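Local coordinates for protein probable endoglucanase (PDB 1WZZ) that hydrolyses internal beta-1,4-glucosidic linkages of cellulose, with activity on carboxymethyl-cellulose, as a secreted family 8 glycoside hydrolase, at residues A18-W23 with A59-L64; D130-Y135 with F181-D186; V165-S170 with L215-A220; F245-M250 with Y325-E330. All coordinates share one frame; numbering follows the deposited sequence.

Interaction 1: residues A18-W23 with A59-L64; sequences AVAQQW and ASAGDL
The indole of Trp-23 meets a carboxylate at its edge: Asp-63 OD2 lies 3° out of the ring plane and takes the N-H of Trp-23 NE1 at 2.8 Å, nearly straight at 170°. The oxygen uses its anti lone pair, and the carboxylate is turned steeply against the ring. Obliquely to the same ring sits the methyl of Ala-61, whose CB is 3.6 Å from Trp-23 CD1. The indole gets there because CG stands anti to the backbone N (chi1 163°), which swings the five-membered ring across to the other helix end. A leucine in place of Trp-23 would probably leave Asp-63 OD2 without its indole donor and open a gap beside Ala-61. That oxygen is also held by Arg-27 in a salt bridge and by Ser-66 in a hydrogen bond. One turn earlier the Ala-61 methyl meets the other backbone directly, its CB 3.8 Å from Ala-20 CA, and Val-19 CG1 rests 3.9 Å from Ser-60 CB. Helix 48-61 stops here in a Schellman motif, with Gly-62 at positive phi, and Asp-63 is the N-cap of helix 64-77. The arrangement is thus a tight turn between two consecutive helices of the (alpha/alpha)6 barrel, packed against helix 18-30.

Interaction 2: residues D130-Y135 with F181-D186; sequences DAMAIY and FDLTAD
Leu-183 reaches from the end of helix 174-184 into the side of helix 125-142, and three residues of that helix receive it. Its CB lies 3.9 Å from CG of Met-132, a selenomethionine, and the two side chains cross at about a right angle. With CG anti to its own carbonyl carbon (chi1 -65°), Leu-183 points CD1 toward both Ala-131, whose CB is 4.2 Å away, and the ring edge of Tyr-135, whose CE2 is 4.3 Å away. Met-132 SE lies 3.7 Å from the backbone O of Leu-183, in van der Waals contact. Thr-184 adds its methyl: CG2 is 4.3 Å from Tyr-135 CB and 4.4 Å from Met-132 CG. Its hydroxyl is turned to its own helix end, where OG1 bonds to Ala-180 O and accepts the N-H of Asp-186 in an ST turn just past the last helical residue. The side-chain contacts across the interface are apolar. Beyond it, Tyr-135 OH is bonded to Ser-176 and Gln-179, a second, polar tie to helix 174-184. Helix 105-122 packs against Ile-134 and Tyr-135, while helix 188-202 meets Phe-181 and Thr-184 through Trp-189.

Interaction 3: residues V165-S170 with L215-A220; sequences VILNLS and LAVNRA
Val-165 N to Val-217 O and Val-217 N to Val-165 O are both hydrogen bonds of 2.9 Å. With Val-165 CG1 anti to the carbonyl carbon (chi1 -65°), CG2 lies side by side with the Val-217 side chain, 3.8 Å from its CB. CG1 itself lies against the aliphatic part of Arg-219, 3.5 Å from its CD, the two side chains crossing at about a right angle. Were Val-165 an alanine, Arg-219 CD would probably lose the methyl it packs on and a gap would open beside Val-217. Ile-166 forms a non-hydrogen-bonded pair with Ala-216 on the opposite face, and its CD1 curls back to 3.7 Å from Ala-216 CB. These strands belong to an antiparallel three-stranded sheet in which 215-218 is central, flanked by 164-167 and 224-226. At Leu-167 the pairing closes with Leu-215: Leu-167 N meets Leu-215 O at 2.8 Å, in the carbonyl plane, and Leu-215 N returns a bond to Leu-167 O. Leu-167 CD1 packs 3.7 Å from Val-217 CG2, on the face shared by Val-165 and Leu-215. Past the strand, Leu-169 sends CD1 to 4.2 Å from Leu-215 CD2, and both Leu-167 and Leu-169 touch Leu-199 of helix 188-202.

Interaction 4: residues F245-M250 with Y325-E330; sequences FYWAHM and YIARAE
The carboxylate of Glu-330 meets nitrogen donors at both oxygens. OE2 accepts the N-H of Trp-247 NE1 at 2.9 Å with an angle of 164°, while OE1 forms a salt bridge with Arg-117 NE, its strongest polar partner. Glu-330 OE2 lies almost in the plane of the indole, yet the N-H comes to it from above the carboxylate plane, the two planes being steeply turned against each other. Glu-330 reaches this edge with its chain extended beyond CG.

The face of the same indole is taken by Ala-327, whose CA stands 3.7 Å from the centroid of the five-membered ring and only 10° off the ring normal, a CH-pi contact. Its methyl sits over the CD2-CE3 side of the ring, with CB 3.5 Å from Trp-247 CD2. Having CG anti to the backbone N (chi1 -176°) brings the ring face onto Ala-327, and Ile-326 CG2 comes within 3.7 Å of Trp-247 CZ2. Tyr-246 offers its edge to the same alanine, CE1 lying 4.0 Å from Ala-327 CB, and its OH comes to 3.7 Å from Arg-328 CA.

Helix 240-247 ends here in a Schellman motif, with His-249 at positive phi. A water lying in the plane of the imidazole joins His-249 NE2, 2.7 Å away, to Glu-330 O, to which it donates. Bonded at its edge and packed on a face, the Trp-247 ring is fixed in rotation, and the pairing of Glu-330 with Arg-117 is likely to keep the carboxylate charged and a strong acceptor for the indole.

How the interactions relate
Interactions 1 and 4 are continuous: Ile-326 of helix 315-331 packs its CD1 3.5 Å from both Val-19 CG1 and Ser-60 CB, so one residue serves two helix pairings whose centres are 16 Å apart. Interactions 2 and 3 alternate along the chain, strand 164-167 being followed by helix 174-184, yet their centres lie 24 Å apart. Interaction 3 comes within about 5 Å, nearest atoms, of interaction 4 but does not touch it, and sits across the chain's centre from interaction 1. Tyr-135, Leu-169 and Trp-247 have side chains about 11, 10 and 11 Å from that of Asp-106, the predicted nucleophile, too far to touch it, while interaction 1 lies away from the active site.

Interaction 1: residues A18-W23 with A59-L64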
loop_
_atom_site.group_PDB
_atom_site.type_symbol
_atom_site.label_atom_id
_atom_site.label_comp_id
_atom_site.label_asym_id
_atom_site.label_seq_id
_atom_site.Cartn_x
_atom_site.Cartn_y
_atom_site.Cartn_z
ATOM N N ALA A 18 -11.010 14.327 11.592
ATOM C CA ALA A 18 -9.763 13.702 12.016
ATOM C C ALA A 18 -8.782 13.564 10.860
ATOM O O ALA A 18 -7.591 13.805 11.016
ATOM C CB ALA A 18 -10.049 12.325 12.632
ATOM N N VAL A 19 -9.265 13.171 9.687
ATOM C CA VAL A 19 -8.333 13.049 8.572
ATOM C C VAL A 19 -7.691 14.403 8.237
ATOM O O VAL A 19 -6.481 14.500 8.024
ATOM C CB VAL A 19 -9.044 12.486 7.330
ATOM C CG1 VAL A 19 -8.146 12.615 6.116
ATOM C CG2 VAL A 19 -9.411 11.019 7.580
ATOM N N ALA A 20 -8.495 15.455 8.195
ATOM C CA ALA A 20 -7.921 16.751 7.867
ATOM C C ALA A 20 -6.883 17.174 8.904
ATOM O O ALA A 20 -5.856 17.765 8.563
ATOM C CB ALA A 20 -9.021 17.794 7.763
ATOM N N GLN A 21 -7.139 16.884 10.170
ATOM C CA GLN A 21 -6.185 17.274 11.205
ATOM C C GLN A 21 -4.867 16.530 11.119
ATOM O O GLN A 21 -3.793 17.112 11.322
ATOM C CB GLN A 21 -6.813 17.078 12.576
ATOM C CG GLN A 21 -8.029 17.969 12.718
ATOM C CD GLN A 21 -8.611 17.900 14.081
ATOM O OE1 GLN A 21 -8.700 16.827 14.661
ATOM N NE2 GLN A 21 -9.034 19.050 14.611
ATOM N N GLN A 22 -4.946 15.229 10.836
ATOM C CA GLN A 22 -3.719 14.453 10.710
ATOM C C GLN A 22 -2.981 14.817 9.424
ATOM O O GLN A 22 -1.763 14.861 9.405
ATOM C CB GLN A 22 -4.021 12.950 10.773
ATOM C CG GLN A 22 -4.640 12.561 12.100
ATOM C CD GLN A 22 -3.774 12.980 13.292
ATOM O OE1 GLN A 22 -2.580 12.716 13.336
ATOM N NE2 GLN A 22 -4.403 13.646 14.267
ATOM N N TRP A 23 -3.719 15.070 8.344
ATOM C CA TRP A 23 -3.084 15.492 7.102
ATOM C C TRP A 23 -2.304 16.806 7.347
ATOM O O TRP A 23 -1.197 16.988 6.818
ATOM C CB TRP A 23 -4.161 15.716 6.010
ATOM C CG TRP A 23 -3.634 16.539 4.840
ATOM C CD1 TRP A 23 -4.090 17.762 4.438
ATOM C CD2 TRP A 23 -2.528 16.216 3.969
ATOM N NE1 TRP A 23 -3.335 18.225 3.383
ATOM C CE2 TRP A 23 -2.376 17.301 3.071
ATOM C CE3 TRP A 23 -1.649 15.128 3.860
ATOM C CZ2 TRP A 23 -1.384 17.332 2.081
ATOM C CZ3 TRP A 23 -0.642 15.163 2.855
ATOM C CH2 TRP A 23 -0.531 16.263 1.987
ATOM N N ALA A 59 -6.408 14.398 -0.955
ATOM C CA ALA A 59 -7.743 14.250 -1.517
ATOM C C ALA A 59 -8.734 13.954 -0.403
ATOM O O ALA A 59 -9.810 14.544 -0.325
ATOM C CB ALA A 59 -7.758 13.126 -2.565
ATOM N N SER A 60 -8.349 13.050 0.495
ATOM C CA SER A 60 -9.240 12.681 1.603
ATOM C C SER A 60 -9.528 13.839 2.567
ATOM O O SER A 60 -10.617 13.898 3.168
ATOM C CB SER A 60 -8.638 11.494 2.364
ATOM O OG SER A 60 -8.497 10.356 1.508
ATOM N N ALA A 61 -8.559 14.739 2.724
ATOM C CA ALA A 61 -8.696 15.901 3.597
ATOM C C ALA A 61 -9.340 17.088 2.889
ATOM O O ALA A 61 -9.611 18.109 3.531
ATOM C CB ALA A 61 -7.332 16.325 4.121
ATOM N N GLY A 62 -9.568 16.969 1.582
ATOM C CA GLY A 62 -10.155 18.077 0.840
ATOM C C GLY A 62 -9.188 19.208 0.532
ATOM O O GLY A 62 -9.608 20.349 0.282
ATOM N N ASP A 63 -7.896 18.909 0.529
ATOM C CA ASP A 63 -6.875 19.912 0.267
ATOM C C ASP A 63 -6.512 19.875 -1.219
ATOM O O ASP A 63 -5.565 19.207 -1.631
ATOM C CB ASP A 63 -5.656 19.609 1.127
ATOM C CG ASP A 63 -4.572 20.646 1.020
ATOM O OD1 ASP A 63 -4.661 21.570 0.172
ATOM O OD2 ASP A 63 -3.604 20.543 1.811
ATOM N N LEU A 64 -7.262 20.614 -2.024
ATOM C CA LEU A 64 -7.003 20.627 -3.469
ATOM C C LEU A 64 -5.669 21.251 -3.860
ATOM O O LEU A 64 -4.977 20.741 -4.741
ATOM C CB LEU A 64 -8.156 21.343 -4.188
ATOM C CG LEU A 64 -7.984 21.532 -5.705
ATOM C CD1 LEU A 64 -7.769 20.174 -6.435
ATOM C CD2 LEU A 64 -9.240 22.242 -6.234
#

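Interaction 2: residues D130-Y135 with F181-D186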
loop_
_atom_site.group_PDB
_atom_site.type_symbol
_atom_site.label_atom_id
_atom_site.label_comp_id
_atom_site.label_asym_id
_atom_site.label_seq_id
_atom_site.Cartn_x
_atom_site.Cartn_y
_atom_site.Cartn_z
ATOM N N ASP A 130 -7.173 10.527 -15.669
ATOM C CA ASP A 130 -5.786 10.196 -15.276
ATOM C C ASP A 130 -5.767 8.867 -14.517
ATOM O O ASP A 130 -4.867 8.031 -14.718
ATOM C CB ASP A 130 -5.191 11.267 -14.379
ATOM C CG ASP A 130 -4.977 12.585 -15.094
ATOM O OD1 ASP A 130 -4.800 12.590 -16.336
ATOM O OD2 ASP A 130 -4.975 13.617 -14.388
ATOM N N ALA A 131 -6.763 8.669 -13.668
ATOM C CA ALA A 131 -6.848 7.421 -12.893
ATOM C C ALA A 131 -7.126 6.260 -13.843
ATOM O O ALA A 131 -6.466 5.203 -13.782
ATOM C CB ALA A 131 -7.983 7.528 -11.815
HETATM N N MSE A 132 -8.082 6.439 -14.748
HETATM C CA MSE A 132 -8.379 5.357 -15.675
HETATM C C MSE A 132 -7.176 4.973 -16.538
HETATM O O MSE A 132 -6.984 3.789 -16.822
HETATM C CB MSE A 132 -9.567 5.745 -16.570
HETATM C CG MSE A 132 -10.824 5.778 -15.782
HETATM SE SE MSE A 132 -12.300 6.450 -16.866
HETATM C CE MSE A 132 -11.589 8.052 -17.470
ATOM N N ALA A 133 -6.384 5.970 -16.935
ATOM C CA ALA A 133 -5.214 5.714 -17.797
ATOM C C ALA A 133 -4.161 4.889 -17.044
ATOM O O ALA A 133 -3.566 3.950 -17.596
ATOM C CB ALA A 133 -4.644 7.053 -18.280
ATOM N N ILE A 134 -3.962 5.208 -15.770
ATOM C CA ILE A 134 -3.024 4.408 -14.963
ATOM C C ILE A 134 -3.592 2.994 -14.783
ATOM O O ILE A 134 -2.887 2.002 -14.979
ATOM C CB ILE A 134 -2.808 5.068 -13.538
ATOM C CG1 ILE A 134 -2.114 6.433 -13.686
ATOM C CG2 ILE A 134 -1.965 4.146 -12.646
ATOM C CD1 ILE A 134 -2.269 7.343 -12.455
ATOM N N TYR A 135 -4.851 2.878 -14.371
ATOM C CA TYR A 135 -5.436 1.551 -14.190
ATOM C C TYR A 135 -5.325 0.669 -15.437
ATOM O O TYR A 135 -5.067 -0.545 -15.345
ATOM C CB TYR A 135 -6.916 1.668 -13.776
ATOM C CG TYR A 135 -7.139 2.147 -12.341
ATOM C CD1 TYR A 135 -6.444 1.567 -11.279
ATOM C CD2 TYR A 135 -8.070 3.138 -12.050
ATOM C CE1 TYR A 135 -6.682 1.966 -9.943
ATOM C CE2 TYR A 135 -8.317 3.544 -10.719
ATOM C CZ TYR A 135 -7.613 2.941 -9.682
ATOM O OH TYR A 135 -7.859 3.324 -8.363
ATOM N N PHE A 181 -12.276 -1.146 -11.020
ATOM C CA PHE A 181 -13.413 -1.816 -11.657
ATOM C C PHE A 181 -14.565 -0.834 -11.810
ATOM O O PHE A 181 -15.237 -0.807 -12.846
ATOM C CB PHE A 181 -13.868 -3.025 -10.835
ATOM C CG PHE A 181 -15.038 -3.728 -11.441
ATOM C CD1 PHE A 181 -14.882 -4.431 -12.640
ATOM C CD2 PHE A 181 -16.302 -3.619 -10.875
ATOM C CE1 PHE A 181 -15.982 -5.019 -13.278
ATOM C CE2 PHE A 181 -17.414 -4.203 -11.499
ATOM C CZ PHE A 181 -17.251 -4.903 -12.706
ATOM N N ASP A 182 -14.798 -0.018 -10.793
ATOM C CA ASP A 182 -15.882 0.952 -10.870
ATOM C C ASP A 182 -15.684 1.978 -11.992
ATOM O O ASP A 182 -16.655 2.413 -12.624
ATOM C CB ASP A 182 -16.037 1.700 -9.538
ATOM C CG ASP A 182 -16.678 0.850 -8.454
ATOM O OD1 ASP A 182 -16.709 1.311 -7.294
ATOM O OD2 ASP A 182 -17.155 -0.268 -8.746
ATOM N N LEU A 183 -14.443 2.393 -12.230
ATOM C CA LEU A 183 -14.187 3.402 -13.266
ATOM C C LEU A 183 -13.977 2.859 -14.665
ATOM O O LEU A 183 -14.244 3.565 -15.647
ATOM C CB LEU A 183 -12.968 4.241 -12.906
ATOM C CG LEU A 183 -13.088 5.100 -11.654
ATOM C CD1 LEU A 183 -11.791 5.871 -11.505
ATOM C CD2 LEU A 183 -14.273 6.060 -11.750
ATOM N N THR A 184 -13.501 1.623 -14.775
ATOM C CA THR A 184 -13.223 1.049 -16.091
ATOM C C THR A 184 -14.169 -0.046 -16.541
ATOM O O THR A 184 -14.248 -0.339 -17.749
ATOM C CB THR A 184 -11.815 0.407 -16.162
ATOM O OG1 THR A 184 -11.793 -0.773 -15.347
ATOM C CG2 THR A 184 -10.747 1.352 -15.674
ATOM N N ALA A 185 -14.841 -0.671 -15.574
ATOM C CA ALA A 185 -15.752 -1.783 -15.813
ATOM C C ALA A 185 -15.060 -2.964 -16.524
ATOM O O ALA A 185 -15.723 -3.790 -17.155
ATOM C CB ALA A 185 -16.966 -1.307 -16.632
ATOM N N ASP A 186 -13.734 -3.052 -16.435
ATOM C CA ASP A 186 -13.017 -4.142 -17.092
ATOM C C ASP A 186 -13.189 -5.412 -16.266
ATOM O O ASP A 186 -12.797 -5.480 -15.094
ATOM C CB ASP A 186 -11.539 -3.805 -17.244
ATOM C CG ASP A 186 -10.830 -4.699 -18.248
ATOM O OD1 ASP A 186 -10.998 -5.935 -18.177
ATOM O OD2 ASP A 186 -10.087 -4.162 -19.092
#

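Interaction 3: residues V165-S170 with L215-A220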
loop_
_atom_site.group_PDB
_atom_site.type_symbol
_atom_site.label_atom_id
_atom_site.label_comp_id
_atom_site.label_asym_id
_atom_site.label_seq_id
_atom_site.Cartn_x
_atom_site.Cartn_y
_atom_site.Cartn_z
ATOM N N VAL A 165 6.943 -16.779 -9.744
ATOM C CA VAL A 165 6.796 -15.330 -9.770
ATOM C C VAL A 165 6.744 -14.887 -8.329
ATOM O O VAL A 165 6.228 -15.614 -7.479
ATOM C CB VAL A 165 5.491 -14.837 -10.460
ATOM C CG1 VAL A 165 5.542 -15.211 -11.950
ATOM C CG2 VAL A 165 4.249 -15.393 -9.788
ATOM N N ILE A 166 7.274 -13.700 -8.083
ATOM C CA ILE A 166 7.299 -13.132 -6.750
ATOM C C ILE A 166 6.216 -12.057 -6.667
ATOM O O ILE A 166 6.104 -11.207 -7.566
ATOM C CB ILE A 166 8.652 -12.478 -6.448
ATOM C CG1 ILE A 166 9.786 -13.513 -6.552
ATOM C CG2 ILE A 166 8.611 -11.818 -5.064
ATOM C CD1 ILE A 166 9.565 -14.755 -5.751
ATOM N N LEU A 167 5.422 -12.108 -5.599
ATOM C CA LEU A 167 4.349 -11.126 -5.384
ATOM C C LEU A 167 4.559 -10.447 -4.037
ATOM O O LEU A 167 5.193 -10.992 -3.140
ATOM C CB LEU A 167 2.983 -11.796 -5.278
ATOM C CG LEU A 167 2.587 -12.775 -6.373
ATOM C CD1 LEU A 167 1.210 -13.325 -6.137
ATOM C CD2 LEU A 167 2.664 -12.026 -7.690
ATOM N N ASN A 168 4.001 -9.255 -3.911
ATOM C CA ASN A 168 4.042 -8.565 -2.632
ATOM C C ASN A 168 2.557 -8.372 -2.353
ATOM O O ASN A 168 1.904 -7.560 -2.993
ATOM C CB ASN A 168 4.762 -7.234 -2.740
ATOM C CG ASN A 168 4.995 -6.633 -1.377
ATOM O OD1 ASN A 168 4.060 -6.577 -0.550
ATOM N ND2 ASN A 168 6.206 -6.212 -1.112
ATOM N N LEU A 169 2.007 -9.136 -1.411
ATOM C CA LEU A 169 0.571 -9.047 -1.173
ATOM C C LEU A 169 0.120 -7.677 -0.714
ATOM O O LEU A 169 -1.028 -7.297 -0.948
ATOM C CB LEU A 169 0.128 -10.122 -0.151
ATOM C CG LEU A 169 0.223 -11.559 -0.677
ATOM C CD1 LEU A 169 -0.047 -12.551 0.489
ATOM C CD2 LEU A 169 -0.786 -11.744 -1.817
ATOM N N SER A 170 1.005 -6.932 -0.069
ATOM C CA SER A 170 0.653 -5.587 0.402
ATOM C C SER A 170 0.489 -4.599 -0.757
ATOM O O SER A 170 0.065 -3.469 -0.543
ATOM C CB SER A 170 1.740 -5.013 1.337
ATOM O OG SER A 170 2.893 -4.562 0.612
ATOM N N LEU A 215 5.960 -13.131 -1.391
ATOM C CA LEU A 215 5.413 -14.456 -1.652
ATOM C C LEU A 215 5.878 -15.024 -2.993
ATOM O O LEU A 215 5.857 -14.325 -3.983
ATOM C CB LEU A 215 3.902 -14.371 -1.691
ATOM C CG LEU A 215 3.089 -15.658 -1.826
ATOM C CD1 LEU A 215 3.161 -16.468 -0.473
ATOM C CD2 LEU A 215 1.642 -15.283 -2.158
ATOM N N ALA A 216 6.280 -16.293 -3.017
ATOM C CA ALA A 216 6.687 -16.915 -4.279
ATOM C C ALA A 216 5.560 -17.849 -4.696
ATOM O O ALA A 216 4.980 -18.573 -3.868
ATOM C CB ALA A 216 7.990 -17.701 -4.092
ATOM N N VAL A 217 5.216 -17.828 -5.982
ATOM C CA VAL A 217 4.171 -18.685 -6.504
ATOM C C VAL A 217 4.830 -19.509 -7.614
ATOM O O VAL A 217 5.317 -18.949 -8.592
ATOM C CB VAL A 217 3.025 -17.863 -7.140
ATOM C CG1 VAL A 217 1.906 -18.809 -7.626
ATOM C CG2 VAL A 217 2.497 -16.828 -6.122
ATOM N N ASN A 218 4.873 -20.830 -7.456
ATOM C CA ASN A 218 5.468 -21.685 -8.498
ATOM C C ASN A 218 4.595 -21.510 -9.753
ATOM O O ASN A 218 3.372 -21.642 -9.702
ATOM C CB ASN A 218 5.498 -23.149 -8.020
ATOM C CG ASN A 218 6.166 -24.087 -9.031
ATOM O OD1 ASN A 218 5.599 -24.392 -10.059
ATOM N ND2 ASN A 218 7.383 -24.516 -8.737
ATOM N N ARG A 219 5.213 -21.186 -10.889
ATOM C CA ARG A 219 4.421 -20.941 -12.094
ATOM C C ARG A 219 3.717 -22.175 -12.621
ATOM O O ARG A 219 2.607 -22.092 -13.158
ATOM C CB ARG A 219 5.298 -20.314 -13.183
ATOM C CG ARG A 219 5.979 -19.045 -12.696
ATOM C CD ARG A 219 6.222 -18.066 -13.822
ATOM N NE ARG A 219 7.155 -18.568 -14.814
ATOM C CZ ARG A 219 7.369 -17.980 -15.986
ATOM N NH1 ARG A 219 6.709 -16.876 -16.302
ATOM N NH2 ARG A 219 8.246 -18.493 -16.839
ATOM N N ALA A 220 4.366 -23.317 -12.447
ATOM C CA ALA A 220 3.803 -24.578 -12.888
ATOM C C ALA A 220 2.769 -25.108 -11.899
ATOM O O ALA A 220 1.602 -25.311 -12.260
ATOM C CB ALA A 220 4.917 -25.607 -13.072
#

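Interaction 4: residues F245-M250 with Y325-E330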
loop_
_atom_site.group_PDB
_atom_site.type_symbol
_atom_site.label_atom_id
_atom_site.label_comp_id
_atom_site.label_asym_id
_atom_site.label_seq_id
_atom_site.Cartn_x
_atom_site.Cartn_y
_atom_site.Cartn_z
ATOM N N PHE A 245 -7.488 -5.124 3.132
ATOM C CA PHE A 245 -8.624 -6.005 2.998
ATOM C C PHE A 245 -9.755 -5.626 3.963
ATOM O O PHE A 245 -10.924 -5.752 3.608
ATOM C CB PHE A 245 -8.140 -7.471 3.115
ATOM C CG PHE A 245 -7.467 -7.962 1.851
ATOM C CD1 PHE A 245 -6.167 -7.575 1.538
ATOM C CD2 PHE A 245 -8.184 -8.725 0.923
ATOM C CE1 PHE A 245 -5.580 -7.926 0.319
ATOM C CE2 PHE A 245 -7.606 -9.089 -0.310
ATOM C CZ PHE A 245 -6.305 -8.687 -0.611
ATOM N N TYR A 246 -9.428 -5.126 5.160
ATOM C CA TYR A 246 -10.461 -4.645 6.081
ATOM C C TYR A 246 -11.184 -3.457 5.425
ATOM O O TYR A 246 -12.409 -3.392 5.383
ATOM C CB TYR A 246 -9.819 -4.191 7.416
ATOM C CG TYR A 246 -10.442 -2.950 8.069
ATOM C CD1 TYR A 246 -9.889 -1.674 7.869
ATOM C CD2 TYR A 246 -11.587 -3.050 8.877
ATOM C CE1 TYR A 246 -10.453 -0.531 8.447
ATOM C CE2 TYR A 246 -12.165 -1.889 9.461
ATOM C CZ TYR A 246 -11.587 -0.644 9.235
ATOM O OH TYR A 246 -12.143 0.505 9.770
ATOM N N TRP A 247 -10.391 -2.538 4.881
ATOM C CA TRP A 247 -10.891 -1.320 4.257
ATOM C C TRP A 247 -11.850 -1.620 3.129
ATOM O O TRP A 247 -12.894 -0.951 2.986
ATOM C CB TRP A 247 -9.656 -0.556 3.771
ATOM C CG TRP A 247 -9.796 0.778 3.162
ATOM C CD1 TRP A 247 -10.940 1.435 2.750
ATOM C CD2 TRP A 247 -8.711 1.622 2.849
ATOM N NE1 TRP A 247 -10.603 2.653 2.194
ATOM C CE2 TRP A 247 -9.240 2.790 2.240
ATOM C CE3 TRP A 247 -7.323 1.508 3.018
ATOM C CZ2 TRP A 247 -8.428 3.831 1.801
ATOM C CZ3 TRP A 247 -6.514 2.552 2.577
ATOM C CH2 TRP A 247 -7.073 3.697 1.978
ATOM N N ALA A 248 -11.512 -2.635 2.343
ATOM C CA ALA A 248 -12.337 -3.003 1.193
ATOM C C ALA A 248 -13.485 -3.944 1.523
ATOM O O ALA A 248 -14.196 -4.398 0.610
ATOM C CB ALA A 248 -11.450 -3.627 0.100
ATOM N N HIS A 249 -13.663 -4.248 2.813
ATOM C CA HIS A 249 -14.724 -5.164 3.270
ATOM C C HIS A 249 -14.503 -6.548 2.660
ATOM O O HIS A 249 -15.456 -7.249 2.296
ATOM C CB HIS A 249 -16.115 -4.656 2.859
ATOM C CG HIS A 249 -16.487 -3.336 3.456
ATOM N ND1 HIS A 249 -16.763 -3.172 4.796
ATOM C CD2 HIS A 249 -16.620 -2.111 2.893
ATOM C CE1 HIS A 249 -17.047 -1.903 5.034
ATOM N NE2 HIS A 249 -16.967 -1.238 3.897
HETATM N N MSE A 250 -13.242 -6.953 2.552
HETATM C CA MSE A 250 -12.934 -8.238 1.975
HETATM C C MSE A 250 -11.980 -9.054 2.842
HETATM O O MSE A 250 -11.242 -9.877 2.328
HETATM C CB MSE A 250 -12.370 -8.046 0.555
HETATM C CG MSE A 250 -13.389 -7.403 -0.415
HETATM SE SE MSE A 250 -15.000 -8.519 -0.654
HETATM C CE MSE A 250 -16.410 -7.189 -0.508
ATOM N N TYR A 325 -6.309 6.163 9.266
ATOM C CA TYR A 325 -7.381 7.151 9.444
ATOM C C TYR A 325 -8.267 7.192 8.189
ATOM O O TYR A 325 -9.487 7.321 8.291
ATOM C CB TYR A 325 -6.804 8.553 9.699
ATOM C CG TYR A 325 -6.459 8.823 11.149
ATOM C CD1 TYR A 325 -7.332 9.538 11.974
ATOM C CD2 TYR A 325 -5.248 8.399 11.679
ATOM C CE1 TYR A 325 -6.990 9.827 13.305
ATOM C CE2 TYR A 325 -4.897 8.675 13.014
ATOM C CZ TYR A 325 -5.771 9.387 13.805
ATOM O OH TYR A 325 -5.395 9.649 15.110
ATOM N N ILE A 326 -7.653 7.071 7.016
ATOM C CA ILE A 326 -8.437 7.099 5.765
ATOM C C ILE A 326 -9.323 5.859 5.697
ATOM O O ILE A 326 -10.514 5.945 5.376
ATOM C CB ILE A 326 -7.533 7.101 4.514
ATOM C CG1 ILE A 326 -6.486 8.214 4.590
ATOM C CG2 ILE A 326 -8.421 7.218 3.226
ATOM C CD1 ILE A 326 -7.059 9.566 4.757
ATOM N N ALA A 327 -8.743 4.693 5.993
ATOM C CA ALA A 327 -9.483 3.446 5.945
ATOM C C ALA A 327 -10.667 3.491 6.871
ATOM O O ALA A 327 -11.756 3.082 6.508
ATOM C CB ALA A 327 -8.571 2.262 6.337
ATOM N N ARG A 328 -10.439 3.979 8.086
ATOM C CA ARG A 328 -11.517 4.055 9.054
ATOM C C ARG A 328 -12.604 5.001 8.579
ATOM O O ARG A 328 -13.786 4.675 8.670
ATOM C CB ARG A 328 -10.973 4.500 10.417
ATOM C CG ARG A 328 -12.018 4.525 11.521
ATOM C CD ARG A 328 -11.419 5.061 12.827
ATOM N NE ARG A 328 -10.970 6.452 12.675
ATOM C CZ ARG A 328 -10.596 7.236 13.683
ATOM N NH1 ARG A 328 -10.192 8.481 13.448
ATOM N NH2 ARG A 328 -10.641 6.777 14.928
ATOM N N ALA A 329 -12.213 6.157 8.050
ATOM C CA ALA A 329 -13.195 7.144 7.585
ATOM C C ALA A 329 -14.045 6.572 6.455
ATOM O O ALA A 329 -15.254 6.824 6.383
ATOM C CB ALA A 329 -12.496 8.398 7.122
ATOM N N GLU A 330 -13.430 5.793 5.573
ATOM C CA GLU A 330 -14.179 5.207 4.460
ATOM C C GLU A 330 -14.919 3.906 4.760
ATOM O O GLU A 330 -16.068 3.736 4.339
ATOM C CB GLU A 330 -13.250 4.944 3.271
ATOM C CG GLU A 330 -12.652 6.195 2.617
ATOM C CD GLU A 330 -11.988 5.897 1.286
ATOM O OE1 GLU A 330 -11.428 6.827 0.659
ATOM O OE2 GLU A 330 -12.053 4.734 0.848
HETATM O O HOH W 1 -17.523 1.357 3.222
#